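Local coordinates for frutapin (Artocarpus altilis, PDB 5KRP), which probably binds carbohydrates such as mannose, as a four-chain plant lectin of the jacalin-related family, at residues A[5-10]-A[145-150]; A[19-24]-A[41-46]; A[29-34]-A[65-70]; A[82-87]-A[119-124]. All blocks are in the same frame, centred on the assembly; numbering follows the deposited sequence.

Contact 1 of 4, residues A[5-10]-A[145-150]; sequences TITVGP and GVHMAL
M148, V8 and H147 each bury more surface than any other residue where the strand of 5-10 pairs antiparallel with that of 145-150. The backbone join is regular: M148 N donates to I6 O (2.8 Å), V8 N to V146 O (3.0 Å) and V146 N back to V8 O (2.9 Å). A water then prolongs the ladder, accepting from I6 N and donating to M148 O. V8, V146 and M148 face the same side of the sheet. V8 CG2 touches M148 SD at 4.2 Å, and the M148 chain then bends at its thioether (chi3 66°), carrying the methyl away from V8; a flexible, unbranched side chain suits this place, since it also packs on I125 and on I6 of the second subunit. V8 CG2 and V146 CG2 stand only 3.5 Å apart, a closeness that is doubtful because V146 has two conformers. On the other face, T7 and H147 run side by side. T7 OG1 lies in the plane of the imidazole at its edge and hydrogen-bonds H147 ND1 at 2.7 Å; with CG beside its own backbone N (chi1 -62°), H147 brings that edge to the threonine. G145 fits because a beta carbon there would press on V8 O and P10 CA, while G9, with positive phi, precedes a cis peptide bond to P10. H147 NE2 is bonded to D20, so both ring nitrogens of this buried histidine are engaged: the two bonds fix its rotation, and the carboxylate would favour a proton on NE2.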
loop_
_atom_site.group_PDB
_atom_site.type_symbol
_atom_site.label_atom_id
_atom_site.label_comp_id
_atom_site.label_asym_id
_atom_site.label_seq_id
_atom_site.Cartn_x
_atom_site.Cartn_y
_atom_site.Cartn_z
ATOM N N THR A 5 -1.473 -7.614 2.992
ATOM C CA THR A 5 -1.248 -6.481 3.859
ATOM C C THR A 5 0.032 -6.794 4.654
ATOM O O THR A 5 0.514 -7.941 4.792
ATOM C CB THR A 5 -2.426 -6.299 4.833
ATOM O OG1 THR A 5 -2.654 -7.550 5.466
ATOM C CG2 THR A 5 -3.718 -5.835 4.103
ATOM N N ILE A 6 0.554 -5.752 5.220
ATOM C CA ILE A 6 1.626 -5.835 6.237
ATOM C C ILE A 6 1.100 -6.615 7.414
ATOM O O ILE A 6 -0.049 -6.404 7.857
ATOM C CB ILE A 6 2.075 -4.425 6.613
ATOM C CG1 ILE A 6 2.887 -3.897 5.418
ATOM C CG2 ILE A 6 2.901 -4.408 7.908
ATOM C CD1 ILE A 6 2.979 -2.422 5.434
ATOM N N THR A 7 1.926 -7.548 7.913
ATOM C CA THR A 7 1.564 -8.350 9.065
ATOM C C THR A 7 2.741 -8.303 10.082
ATOM O O THR A 7 3.899 -8.620 9.741
ATOM C CB THR A 7 1.244 -9.816 8.673
ATOM O OG1 THR A 7 0.268 -9.840 7.614
ATOM C CG2 THR A 7 0.832 -10.632 9.836
ATOM N N VAL A 8 2.429 -7.851 11.275
ATOM C CA VAL A 8 3.361 -7.803 12.358
ATOM C C VAL A 8 2.913 -8.702 13.529
ATOM O O VAL A 8 1.743 -9.091 13.668
ATOM C CB VAL A 8 3.625 -6.362 12.839
ATOM C CG1 VAL A 8 4.327 -5.579 11.711
ATOM C CG2 VAL A 8 2.356 -5.642 13.245
ATOM N N GLY A 9 3.913 -9.031 14.360
ATOM C CA GLY A 9 3.731 -10.133 15.315
ATOM C C GLY A 9 3.876 -11.452 14.542
ATOM O O GLY A 9 4.583 -11.523 13.489
ATOM N N PRO A 10 3.362 -12.563 15.091
ATOM C CA PRO A 10 2.579 -12.604 16.346
ATOM C C PRO A 10 3.449 -12.389 17.586
ATOM O O PRO A 10 4.694 -12.540 17.559
ATOM C CB PRO A 10 1.985 -14.056 16.333
ATOM C CG PRO A 10 1.995 -14.453 14.889
ATOM C CD PRO A 10 3.238 -13.827 14.337
ATOM N N GLY A 145 -1.424 -11.691 16.260
ATOM C CA GLY A 145 -0.720 -10.828 15.307
ATOM C C GLY A 145 -1.711 -9.915 14.580
ATOM O O GLY A 145 -2.893 -10.118 14.682
ATOM N N VAL A 146 -1.188 -8.934 13.849
ATOM C CA VAL A 146 -2.056 -7.890 13.294
ATOM C C VAL A 146 -1.683 -7.565 11.875
ATOM O O VAL A 146 -0.530 -7.401 11.513
ATOM C CB VAL A 146 -2.233 -6.603 14.160
ATOM C CG1 VAL A 146 -2.744 -6.957 15.552
ATOM C CG2 VAL A 146 -0.963 -5.802 14.262
ATOM N N HIS A 147 -2.738 -7.466 11.050
ATOM C CA HIS A 147 -2.605 -6.987 9.681
ATOM C C HIS A 147 -2.861 -5.478 9.649
ATOM O O HIS A 147 -3.838 -5.024 10.264
ATOM C CB HIS A 147 -3.650 -7.649 8.779
ATOM C CG HIS A 147 -3.521 -9.147 8.670
ATOM N ND1 HIS A 147 -2.390 -9.765 8.149
ATOM C CD2 HIS A 147 -4.387 -10.155 8.979
ATOM C CE1 HIS A 147 -2.565 -11.076 8.145
ATOM N NE2 HIS A 147 -3.760 -11.341 8.653
ATOM N N MET A 148 -2.048 -4.723 8.888
ATOM C CA MET A 148 -2.201 -3.267 8.821
ATOM C C MET A 148 -2.323 -2.779 7.380
ATOM O O MET A 148 -1.679 -3.340 6.468
ATOM C CB MET A 148 -1.014 -2.554 9.499
ATOM C CG MET A 148 -0.832 -3.009 10.970
ATOM S SD MET A 148 0.537 -2.155 11.781
ATOM C CE MET A 148 -0.212 -0.529 11.731
ATOM N N ALA A 149 -3.038 -1.685 7.204
ATOM C CA ALA A 149 -3.133 -1.039 5.883
ATOM C C ALA A 149 -3.177 0.482 5.991
ATOM O O ALA A 149 -3.359 0.970 7.050
ATOM C CB ALA A 149 -4.290 -1.546 5.095
ATOM N N LEU A 150 -2.921 1.163 4.850
ATOM C CA LEU A 150 -2.761 2.670 4.549
ATOM C C LEU A 150 -1.371 3.398 4.392
ATOM O O LEU A 150 -0.710 3.495 3.345
ATOM C CB LEU A 150 -3.609 3.485 5.464
ATOM C CG LEU A 150 -5.039 3.686 5.061
ATOM C CD1 LEU A 150 -5.622 2.490 4.396
ATOM C CD2 LEU A 150 -5.727 4.059 6.350
ATOM O OXT LEU A 150 -0.832 4.084 5.316
HETATM O O HOH W 1 -0.497 -3.199 4.009
#

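Contact 2 of 4, residues A[19-24]-A[41-46]; sequences WDDGSY and FSVIYD
Two tyrosines lie almost flat on one another, an unusual link between pieces of chain that share no backbone ladder. The rings of Y24 and Y45 form an offset stack, centroids 4.0 Å apart and planes only 9° from parallel. Y24 CD1 sits over the middle of the Y45 ring, 3.4 Å from Y45 CG, and Y45 CB in turn makes a CH-pi contact over the Y24 face. V43 CG1 covers the opposite face of Y45, which is thus clamped between an aromatic ring and a branched aliphatic group. The phenolic ends are fixed as well. Y45 OH donates to D21 OD2 at 2.6 Å, meeting the anti lone pair of that oxygen, with carboxylate and ring planes nearly perpendicular; Y24 OH donates to the backbone D21 O at 2.7 Å. A water gives a second hydrogen to D21 OD2 (2.8 Å) and accepts from V43 N, while D21 OD1 is held by H57, so the buried carboxylate is well satisfied. Aspartate is short enough to reach the tyrosine hydroxyl from a tight bend, where G22 takes a positive phi and its N closes an Asx turn on D20 OD1. At the far end W19 CH2 meets F41 CD1 at 3.8 Å, the two side chains crossing at about a right angle. Strand 17-20 is an outer strand, within this chain, of the sheet it shares with strand 127-137, whose F133 N bonds Y45 OH; strand 38-47 belongs to another sheet, flanked by strand 26-34, so these side chains bridge two sheets across the core.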
loop_
_atom_site.group_PDB
_atom_site.type_symbol
_atom_site.label_atom_id
_atom_site.label_comp_id
_atom_site.label_asym_id
_atom_site.label_seq_id
_atom_site.Cartn_x
_atom_site.Cartn_y
_atom_site.Cartn_z
ATOM N N TRP A 19 -4.773 -19.755 13.098
ATOM C CA TRP A 19 -5.895 -19.108 12.406
ATOM C C TRP A 19 -5.460 -17.771 11.888
ATOM O O TRP A 19 -4.501 -17.165 12.385
ATOM C CB TRP A 19 -7.129 -18.957 13.279
ATOM C CG TRP A 19 -6.961 -18.225 14.582
ATOM C CD1 TRP A 19 -6.723 -18.785 15.791
ATOM C CD2 TRP A 19 -7.069 -16.797 14.834
ATOM N NE1 TRP A 19 -6.656 -17.842 16.756
ATOM C CE2 TRP A 19 -6.830 -16.604 16.197
ATOM C CE3 TRP A 19 -7.304 -15.652 14.006
ATOM C CZ2 TRP A 19 -6.869 -15.323 16.810
ATOM C CZ3 TRP A 19 -7.369 -14.418 14.578
ATOM C CH2 TRP A 19 -7.135 -14.226 15.957
ATOM N N ASP A 20 -6.168 -17.336 10.851
ATOM C CA ASP A 20 -5.901 -16.052 10.214
ATOM C C ASP A 20 -7.179 -15.489 9.633
ATOM O O ASP A 20 -7.710 -16.099 8.730
ATOM C CB ASP A 20 -4.775 -16.154 9.195
ATOM C CG ASP A 20 -4.376 -14.793 8.618
ATOM O OD1 ASP A 20 -5.010 -13.738 8.888
ATOM O OD2 ASP A 20 -3.242 -14.724 8.087
ATOM N N ASP A 21 -7.742 -14.409 10.244
ATOM C CA ASP A 21 -8.996 -13.849 9.755
ATOM C C ASP A 21 -8.830 -13.181 8.384
ATOM O O ASP A 21 -9.803 -12.986 7.672
ATOM C CB ASP A 21 -9.602 -12.839 10.714
ATOM C CG ASP A 21 -10.149 -13.459 12.016
ATOM O OD1 ASP A 21 -10.409 -14.678 12.018
ATOM O OD2 ASP A 21 -10.401 -12.646 12.957
ATOM N N GLY A 22 -7.597 -12.888 7.997
ATOM C CA GLY A 22 -7.349 -12.123 6.781
ATOM C C GLY A 22 -7.625 -10.630 7.004
ATOM O O GLY A 22 -7.601 -10.169 8.164
ATOM N N SER A 23 -7.843 -9.865 5.900
ATOM C CA SER A 23 -7.860 -8.432 5.968
ATOM C C SER A 23 -9.170 -7.884 5.454
ATOM O O SER A 23 -9.772 -8.474 4.557
ATOM C CB SER A 23 -6.670 -7.830 5.163
ATOM O OG SER A 23 -5.418 -8.182 5.858
ATOM N N TYR A 24 -9.516 -6.745 5.996
ATOM C CA TYR A 24 -10.843 -6.053 5.801
ATOM C C TYR A 24 -10.571 -4.539 5.703
ATOM O O TYR A 24 -9.431 -4.081 5.338
ATOM C CB TYR A 24 -11.834 -6.429 6.965
ATOM C CG TYR A 24 -11.960 -7.917 7.159
ATOM C CD1 TYR A 24 -11.024 -8.606 7.897
ATOM C CD2 TYR A 24 -12.997 -8.634 6.575
ATOM C CE1 TYR A 24 -11.113 -9.990 8.036
ATOM C CE2 TYR A 24 -13.109 -10.022 6.746
ATOM C CZ TYR A 24 -12.160 -10.704 7.462
ATOM O OH TYR A 24 -12.295 -12.083 7.600
ATOM N N PHE A 41 -11.238 -14.969 21.344
ATOM C CA PHE A 41 -10.964 -13.770 20.606
ATOM C C PHE A 41 -11.685 -13.880 19.283
ATOM O O PHE A 41 -11.428 -14.766 18.456
ATOM C CB PHE A 41 -9.439 -13.584 20.413
ATOM C CG PHE A 41 -9.077 -12.236 19.792
ATOM C CD1 PHE A 41 -9.094 -12.072 18.417
ATOM C CD2 PHE A 41 -8.776 -11.151 20.586
ATOM C CE1 PHE A 41 -8.695 -10.817 17.854
ATOM C CE2 PHE A 41 -8.450 -9.916 20.040
ATOM C CZ PHE A 41 -8.423 -9.751 18.700
ATOM N N SER A 42 -12.573 -12.948 19.040
ATOM C CA SER A 42 -13.261 -12.868 17.739
ATOM C C SER A 42 -13.617 -11.415 17.417
ATOM O O SER A 42 -13.753 -10.593 18.313
ATOM C CB SER A 42 -14.534 -13.750 17.730
ATOM O OG SER A 42 -14.345 -15.051 18.333
ATOM N N VAL A 43 -13.818 -11.125 16.131
ATOM C CA VAL A 43 -13.958 -9.717 15.711
ATOM C C VAL A 43 -15.110 -9.584 14.704
ATOM O O VAL A 43 -15.330 -10.414 13.873
ATOM C CB VAL A 43 -12.636 -9.271 15.005
ATOM C CG1 VAL A 43 -12.668 -7.784 14.588
ATOM C CG2 VAL A 43 -11.433 -9.598 15.881
ATOM N N ILE A 44 -15.864 -8.513 14.837
ATOM C CA ILE A 44 -16.770 -8.054 13.786
ATOM C C ILE A 44 -15.993 -6.938 13.058
ATOM O O ILE A 44 -15.762 -5.856 13.598
ATOM C CB ILE A 44 -18.123 -7.582 14.329
ATOM C CG1 ILE A 44 -18.975 -8.785 14.759
ATOM C CG2 ILE A 44 -18.929 -6.799 13.300
ATOM C CD1 ILE A 44 -20.079 -8.389 15.703
ATOM N N TYR A 45 -15.553 -7.268 11.850
ATOM C CA TYR A 45 -14.835 -6.294 10.999
ATOM C C TYR A 45 -15.808 -5.326 10.293
ATOM O O TYR A 45 -17.021 -5.619 10.181
ATOM C CB TYR A 45 -14.057 -7.051 9.981
ATOM C CG TYR A 45 -12.961 -7.896 10.595
ATOM C CD1 TYR A 45 -11.761 -7.309 11.027
ATOM C CD2 TYR A 45 -13.132 -9.249 10.813
ATOM C CE1 TYR A 45 -10.788 -8.038 11.647
ATOM C CE2 TYR A 45 -12.104 -10.019 11.432
ATOM C CZ TYR A 45 -10.942 -9.405 11.834
ATOM O OH TYR A 45 -9.918 -10.140 12.449
ATOM N N ASP A 46 -15.270 -4.213 9.770
ATOM C CA ASP A 46 -15.936 -3.474 8.688
ATOM C C ASP A 46 -15.445 -4.013 7.407
ATOM O O ASP A 46 -14.192 -4.148 7.220
ATOM C CB ASP A 46 -15.660 -2.003 8.724
ATOM C CG ASP A 46 -16.544 -1.241 7.680
ATOM O OD1 ASP A 46 -17.809 -1.202 7.933
ATOM O OD2 ASP A 46 -15.935 -0.864 6.648
HETATM O O HOH W 2 -12.704 -13.200 14.365
#

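Contact 3 of 4, residues A[29-34]-A[65-70]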
loop_
_atom_site.group_PDB
_atom_site.type_symbol
_atom_site.label_atom_id
_atom_site.label_comp_id
_atom_site.label_asym_id
_atom_site.label_seq_id
_atom_site.Cartn_x
_atom_site.Cartn_y
_atom_site.Cartn_z
ATOM N N ILE A 29 -16.113 -4.270 16.220
ATOM C CA ILE A 29 -16.240 -4.867 17.584
ATOM C C ILE A 29 -15.197 -5.915 17.764
ATOM O O ILE A 29 -14.992 -6.808 16.900
ATOM C CB ILE A 29 -17.648 -5.494 17.804
ATOM C CG1 ILE A 29 -18.759 -4.431 17.736
ATOM C CG2 ILE A 29 -17.762 -6.318 19.123
ATOM C CD1 ILE A 29 -20.156 -4.984 17.459
ATOM N N ILE A 30 -14.658 -5.915 18.980
ATOM C CA ILE A 30 -13.759 -7.000 19.444
ATOM C C ILE A 30 -14.407 -7.699 20.650
ATOM O O ILE A 30 -14.820 -7.008 21.553
ATOM C CB ILE A 30 -12.365 -6.487 19.831
ATOM C CG1 ILE A 30 -11.681 -5.893 18.591
ATOM C CG2 ILE A 30 -11.509 -7.640 20.362
ATOM C CD1 ILE A 30 -10.464 -5.058 18.923
ATOM N N GLU A 31 -14.538 -9.029 20.589
ATOM C CA GLU A 31 -15.072 -9.821 21.745
ATOM C C GLU A 31 -13.980 -10.763 22.237
ATOM O O GLU A 31 -13.395 -11.492 21.456
ATOM C CB GLU A 31 -16.275 -10.647 21.303
ATOM C CG GLU A 31 -17.453 -9.801 20.821
ATOM C CD GLU A 31 -18.663 -10.644 20.409
ATOM O OE1 GLU A 31 -19.228 -11.332 21.307
ATOM O OE2 GLU A 31 -19.049 -10.607 19.213
ATOM N N LEU A 32 -13.694 -10.735 23.527
ATOM C CA LEU A 32 -12.731 -11.632 24.030
ATOM C C LEU A 32 -13.203 -12.174 25.369
ATOM O O LEU A 32 -14.146 -11.630 25.949
ATOM C CB LEU A 32 -11.374 -10.936 24.109
ATOM C CG LEU A 32 -11.211 -9.711 24.937
ATOM C CD1 LEU A 32 -10.930 -10.107 26.419
ATOM C CD2 LEU A 32 -10.051 -8.878 24.466
ATOM N N SER A 33 -12.580 -13.287 25.789
ATOM C CA SER A 33 -12.763 -13.795 27.190
ATOM C C SER A 33 -11.426 -13.812 27.903
ATOM O O SER A 33 -10.350 -13.860 27.266
ATOM C CB SER A 33 -13.441 -15.151 27.225
ATOM O OG SER A 33 -12.559 -16.163 26.820
ATOM N N TYR A 34 -11.470 -13.656 29.228
ATOM C CA TYR A 34 -10.279 -13.616 30.024
ATOM C C TYR A 34 -10.530 -14.089 31.474
ATOM O O TYR A 34 -11.680 -14.048 31.959
ATOM C CB TYR A 34 -9.703 -12.232 30.127
ATOM C CG TYR A 34 -10.588 -11.235 30.839
ATOM C CD1 TYR A 34 -11.638 -10.583 30.164
ATOM C CD2 TYR A 34 -10.371 -10.927 32.218
ATOM C CE1 TYR A 34 -12.463 -9.654 30.837
ATOM C CE2 TYR A 34 -11.210 -10.029 32.893
ATOM C CZ TYR A 34 -12.213 -9.374 32.180
ATOM O OH TYR A 34 -13.048 -8.473 32.796
ATOM N N ASN A 65 -16.526 -12.737 29.753
ATOM C CA ASN A 65 -16.603 -12.336 28.331
ATOM C C ASN A 65 -16.755 -10.823 28.300
ATOM O O ASN A 65 -17.417 -10.227 29.211
ATOM C CB ASN A 65 -17.730 -13.068 27.599
ATOM C CG ASN A 65 -17.291 -14.466 27.096
ATOM O OD1 ASN A 65 -16.729 -14.601 26.008
ATOM N ND2 ASN A 65 -17.532 -15.523 27.917
ATOM N N VAL A 66 -16.098 -10.168 27.319
ATOM C CA VAL A 66 -16.216 -8.733 27.178
ATOM C C VAL A 66 -16.367 -8.320 25.704
ATOM O O VAL A 66 -15.855 -8.989 24.814
ATOM C CB VAL A 66 -15.048 -8.021 27.819
ATOM C CG1 VAL A 66 -13.753 -8.285 27.099
ATOM C CG2 VAL A 66 -15.289 -6.500 27.926
ATOM N N LYS A 67 -17.149 -7.278 25.469
ATOM C CA LYS A 67 -17.413 -6.777 24.125
ATOM C C LYS A 67 -16.888 -5.339 24.050
ATOM O O LYS A 67 -17.303 -4.449 24.823
ATOM C CB LYS A 67 -18.906 -6.855 23.873
ATOM C CG LYS A 67 -19.413 -6.313 22.594
ATOM C CD LYS A 67 -20.938 -6.492 22.514
ATOM C CE LYS A 67 -21.431 -6.001 21.139
ATOM N NZ LYS A 67 -22.905 -5.833 20.963
ATOM N N ILE A 68 -15.986 -5.086 23.096
ATOM C CA ILE A 68 -15.392 -3.776 22.886
ATOM C C ILE A 68 -16.039 -3.210 21.611
ATOM O O ILE A 68 -15.860 -3.790 20.521
ATOM C CB ILE A 68 -13.872 -3.915 22.717
ATOM C CG1 ILE A 68 -13.285 -4.499 24.001
ATOM C CG2 ILE A 68 -13.187 -2.599 22.298
ATOM C CD1 ILE A 68 -11.905 -4.987 23.837
ATOM N N GLU A 69 -16.841 -2.176 21.737
ATOM C CA GLU A 69 -17.584 -1.634 20.632
ATOM C C GLU A 69 -16.989 -0.264 20.262
ATOM O O GLU A 69 -17.094 0.682 21.028
ATOM C CB GLU A 69 -19.058 -1.539 21.008
ATOM C CG GLU A 69 -19.912 -1.165 19.806
ATOM C CD GLU A 69 -21.392 -1.545 19.926
ATOM O OE1 GLU A 69 -21.811 -2.208 20.935
ATOM O OE2 GLU A 69 -22.085 -1.183 18.941
ATOM N N LEU A 70 -16.305 -0.151 19.122
ATOM C CA LEU A 70 -15.676 1.117 18.719
ATOM C C LEU A 70 -16.719 1.942 17.952
ATOM O O LEU A 70 -17.608 1.396 17.250
ATOM C CB LEU A 70 -14.479 0.836 17.807
ATOM C CG LEU A 70 -13.401 -0.069 18.435
ATOM C CD1 LEU A 70 -12.266 -0.440 17.484
ATOM C CD2 LEU A 70 -12.791 0.554 19.653
#
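Segments 29-34 and 65-70 pair as antiparallel strands at 165°, tied by two reciprocal hydrogen-bonded pairs: I30 with I68, where I68 N to I30 O is 2.7 Å, and L32 with V66, where V66 N reaches L32 O at 2.8 Å. The alternation of the strands sorts the side chains. I30, L32, V66 and I68 face inward; the beta-branched isoleucines and valine suit the extended backbone, and together with L32 they fill the space toward F102 and Y113. L32 and V66 lie side by side, pointing the same way, and L32 CD1 meets V66 CG1 at a tight 3.4 Å; I30 CB and I68 CB face each other at 4.1 Å. The ring of Y34 turns an edge to the same valine, Y34 CE1 standing 4.2 Å from V66 CG1. The other face carries, among others, I29, E31, K67 and E69. The K67 chain is fully extended, with CG anti to its N (chi1 176°), and its methylenes run past I29, K67 CG lying 3.8 Å from I29 CG2, while its ammonium makes a long salt bridge with E69. Long polar chains suit this face: their carbons cover the isoleucine and their charges reach outward. Strand 64-69 is the outer strand, within this chain, of a four-stranded antiparallel sheet of order 3-2-1-4, the Greek-key unit of the jacalin-type beta-prism.

Contact 4 of 4, residues A[82-87]-A[119-124]; sequences GYTAPF and TYFNLP
Y83 and Y120 are neighbours on one side of the ladder, but their rings do not stack: the planes stand 50° apart, centroids 5.5 Å. The face of Y83 is used by a methylene instead. The backbone places Y120 CB over it, 3.6 Å from Y83 CE2 in a CH-pi contact, and with CG anti to the backbone N (chi1 173°) the Y120 ring takes its oblique place beside it. On the opposite side F121 lays its ring over G82, whose N sits above the ring centre. F121 CG is held between its own N and carbonyl carbon (chi1 70°), which brings F121 CE1 within 3.5 Å of G82 C; glycine suits the place, since a beta carbon would press on that ring. Beneath run four backbone bonds, among them F121 N to G82 O (2.7 Å) and T119 N to T84 O (2.8 Å). Where T84 meets T119, one water joins T84 OG1 to T119 O, and a second binds T119 OG1 and, weakly, T84 O. The chemistry therefore grades along the pair: F121, stacked on W11 from its own chain, probably helps shield the backbone of G82 from water, while the threonine end is hydrated.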
loop_
_atom_site.group_PDB
_atom_site.type_symbol
_atom_site.label_atom_id
_atom_site.label_comp_id
_atom_site.label_asym_id
_atom_site.label_seq_id
_atom_site.Cartn_x
_atom_site.Cartn_y
_atom_site.Cartn_z
ATOM N N GLY A 82 0.057 -5.709 25.462
ATOM C CA GLY A 82 -0.245 -6.730 26.483
ATOM C C GLY A 82 0.963 -7.459 27.029
ATOM O O GLY A 82 2.108 -6.979 26.920
ATOM N N TYR A 83 0.718 -8.653 27.542
ATOM C CA TYR A 83 1.761 -9.469 28.195
ATOM C C TYR A 83 1.710 -10.892 27.707
ATOM O O TYR A 83 0.626 -11.433 27.543
ATOM C CB TYR A 83 1.573 -9.403 29.726
ATOM C CG TYR A 83 2.020 -8.133 30.351
ATOM C CD1 TYR A 83 1.232 -7.001 30.308
ATOM C CD2 TYR A 83 3.286 -8.033 30.963
ATOM C CE1 TYR A 83 1.669 -5.813 30.875
ATOM C CE2 TYR A 83 3.753 -6.846 31.495
ATOM C CZ TYR A 83 2.897 -5.741 31.473
ATOM O OH TYR A 83 3.262 -4.508 31.957
ATOM N N THR A 84 2.866 -11.511 27.484
ATOM C CA THR A 84 2.941 -12.934 27.149
ATOM C C THR A 84 3.816 -13.671 28.244
ATOM O O THR A 84 4.767 -13.104 28.769
ATOM C CB THR A 84 3.506 -13.232 25.731
ATOM O OG1 THR A 84 4.817 -12.741 25.631
ATOM C CG2 THR A 84 2.711 -12.520 24.704
ATOM N N ALA A 85 3.451 -14.923 28.517
ATOM C CA ALA A 85 4.168 -15.752 29.511
ATOM C C ALA A 85 3.671 -17.168 29.513
ATOM O O ALA A 85 2.571 -17.406 29.110
ATOM C CB ALA A 85 3.974 -15.189 30.912
ATOM N N PRO A 86 4.491 -18.126 29.990
ATOM C CA PRO A 86 4.094 -19.520 30.130
ATOM C C PRO A 86 2.879 -19.623 31.037
ATOM O O PRO A 86 2.609 -18.731 31.891
ATOM C CB PRO A 86 5.308 -20.182 30.767
ATOM C CG PRO A 86 6.426 -19.318 30.425
ATOM C CD PRO A 86 5.892 -17.920 30.355
ATOM N N PHE A 87 2.089 -20.625 30.707
ATOM C CA PHE A 87 0.922 -20.901 31.467
ATOM C C PHE A 87 1.243 -22.230 32.134
ATOM O O PHE A 87 1.385 -23.288 31.450
ATOM C CB PHE A 87 -0.304 -20.977 30.596
ATOM C CG PHE A 87 -1.571 -20.775 31.380
ATOM C CD1 PHE A 87 -1.900 -19.503 31.847
ATOM C CD2 PHE A 87 -2.418 -21.856 31.688
ATOM C CE1 PHE A 87 -3.065 -19.286 32.574
ATOM C CE2 PHE A 87 -3.601 -21.631 32.413
ATOM C CZ PHE A 87 -3.919 -20.346 32.862
ATOM N N THR A 119 6.174 -10.919 29.802
ATOM C CA THR A 119 6.847 -10.028 28.888
ATOM C C THR A 119 5.851 -9.080 28.223
ATOM O O THR A 119 4.961 -9.512 27.531
ATOM C CB THR A 119 7.566 -10.825 27.833
ATOM O OG1 THR A 119 8.493 -11.682 28.497
ATOM C CG2 THR A 119 8.392 -9.923 26.878
ATOM N N TYR A 120 5.993 -7.814 28.493
ATOM C CA TYR A 120 5.156 -6.759 27.865
ATOM C C TYR A 120 5.438 -6.616 26.388
ATOM O O TYR A 120 6.561 -6.832 25.975
ATOM C CB TYR A 120 5.412 -5.433 28.606
ATOM C CG TYR A 120 4.767 -4.176 28.022
ATOM C CD1 TYR A 120 3.409 -3.975 28.078
ATOM C CD2 TYR A 120 5.551 -3.170 27.453
ATOM C CE1 TYR A 120 2.822 -2.814 27.624
ATOM C CE2 TYR A 120 4.990 -1.983 26.987
ATOM C CZ TYR A 120 3.629 -1.811 27.080
ATOM O OH TYR A 120 3.015 -0.670 26.618
ATOM N N PHE A 121 4.409 -6.477 25.571
ATOM C CA PHE A 121 4.621 -6.095 24.143
ATOM C C PHE A 121 3.766 -4.897 23.854
ATOM O O PHE A 121 2.736 -4.727 24.510
ATOM C CB PHE A 121 4.378 -7.217 23.155
ATOM C CG PHE A 121 2.927 -7.625 23.016
ATOM C CD1 PHE A 121 2.365 -8.484 23.934
ATOM C CD2 PHE A 121 2.119 -7.076 22.036
ATOM C CE1 PHE A 121 1.018 -8.879 23.814
ATOM C CE2 PHE A 121 0.773 -7.452 21.943
ATOM C CZ PHE A 121 0.220 -8.333 22.831
ATOM N N ASN A 122 4.149 -4.102 22.844
ATOM C CA ASN A 122 3.352 -2.900 22.497
ATOM C C ASN A 122 3.630 -2.497 21.057
ATOM O O ASN A 122 4.805 -2.384 20.636
ATOM C CB ASN A 122 3.741 -1.840 23.533
ATOM C CG ASN A 122 3.628 -0.427 23.080
ATOM O OD1 ASN A 122 2.552 0.049 22.787
ATOM N ND2 ASN A 122 4.717 0.297 23.183
ATOM N N LEU A 123 2.528 -2.320 20.343
ATOM C CA LEU A 123 2.476 -1.885 18.965
ATOM C C LEU A 123 1.770 -0.478 18.912
ATOM O O LEU A 123 0.521 -0.410 18.863
ATOM C CB LEU A 123 1.718 -2.858 18.090
ATOM C CG LEU A 123 1.639 -2.467 16.600
ATOM C CD1 LEU A 123 3.018 -2.660 15.941
ATOM C CD2 LEU A 123 0.554 -3.315 15.970
ATOM N N PRO A 124 2.567 0.583 18.941
ATOM C CA PRO A 124 2.018 1.962 18.830
ATOM C C PRO A 124 1.957 2.285 17.350
ATOM O O PRO A 124 2.955 2.217 16.654
ATOM C CB PRO A 124 3.015 2.826 19.567
ATOM C CG PRO A 124 4.225 1.975 19.748
ATOM C CD PRO A 124 4.022 0.620 19.150
HETATM O O HOH W 3 5.376 -10.218 24.723
HETATM O O HOH W 4 7.855 -14.195 29.398
#

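Contacts 1, 3 and 4 each join two strands of one of the three sheets of the prism, one of them an outer strand within this chain, whereas contact 2 spans two sheets through side chains and a water. Contacts 1 and 2 are buried and meet directly, sharing the sheet that holds both chain ends; their polar groups lie in a tight network. Contact 2 also adjoins contact 3, since strands 26-34 and 38-47 are neighbours. Contacts 3 and 4 are only partly buried: one has charged chains on its outer face, the other tyrosines and hydrated threonines. Contact 4 reaches contact 1 through L123; both touch the second subunit, into which T7 continues a ladder, while no other chain touches contact 3.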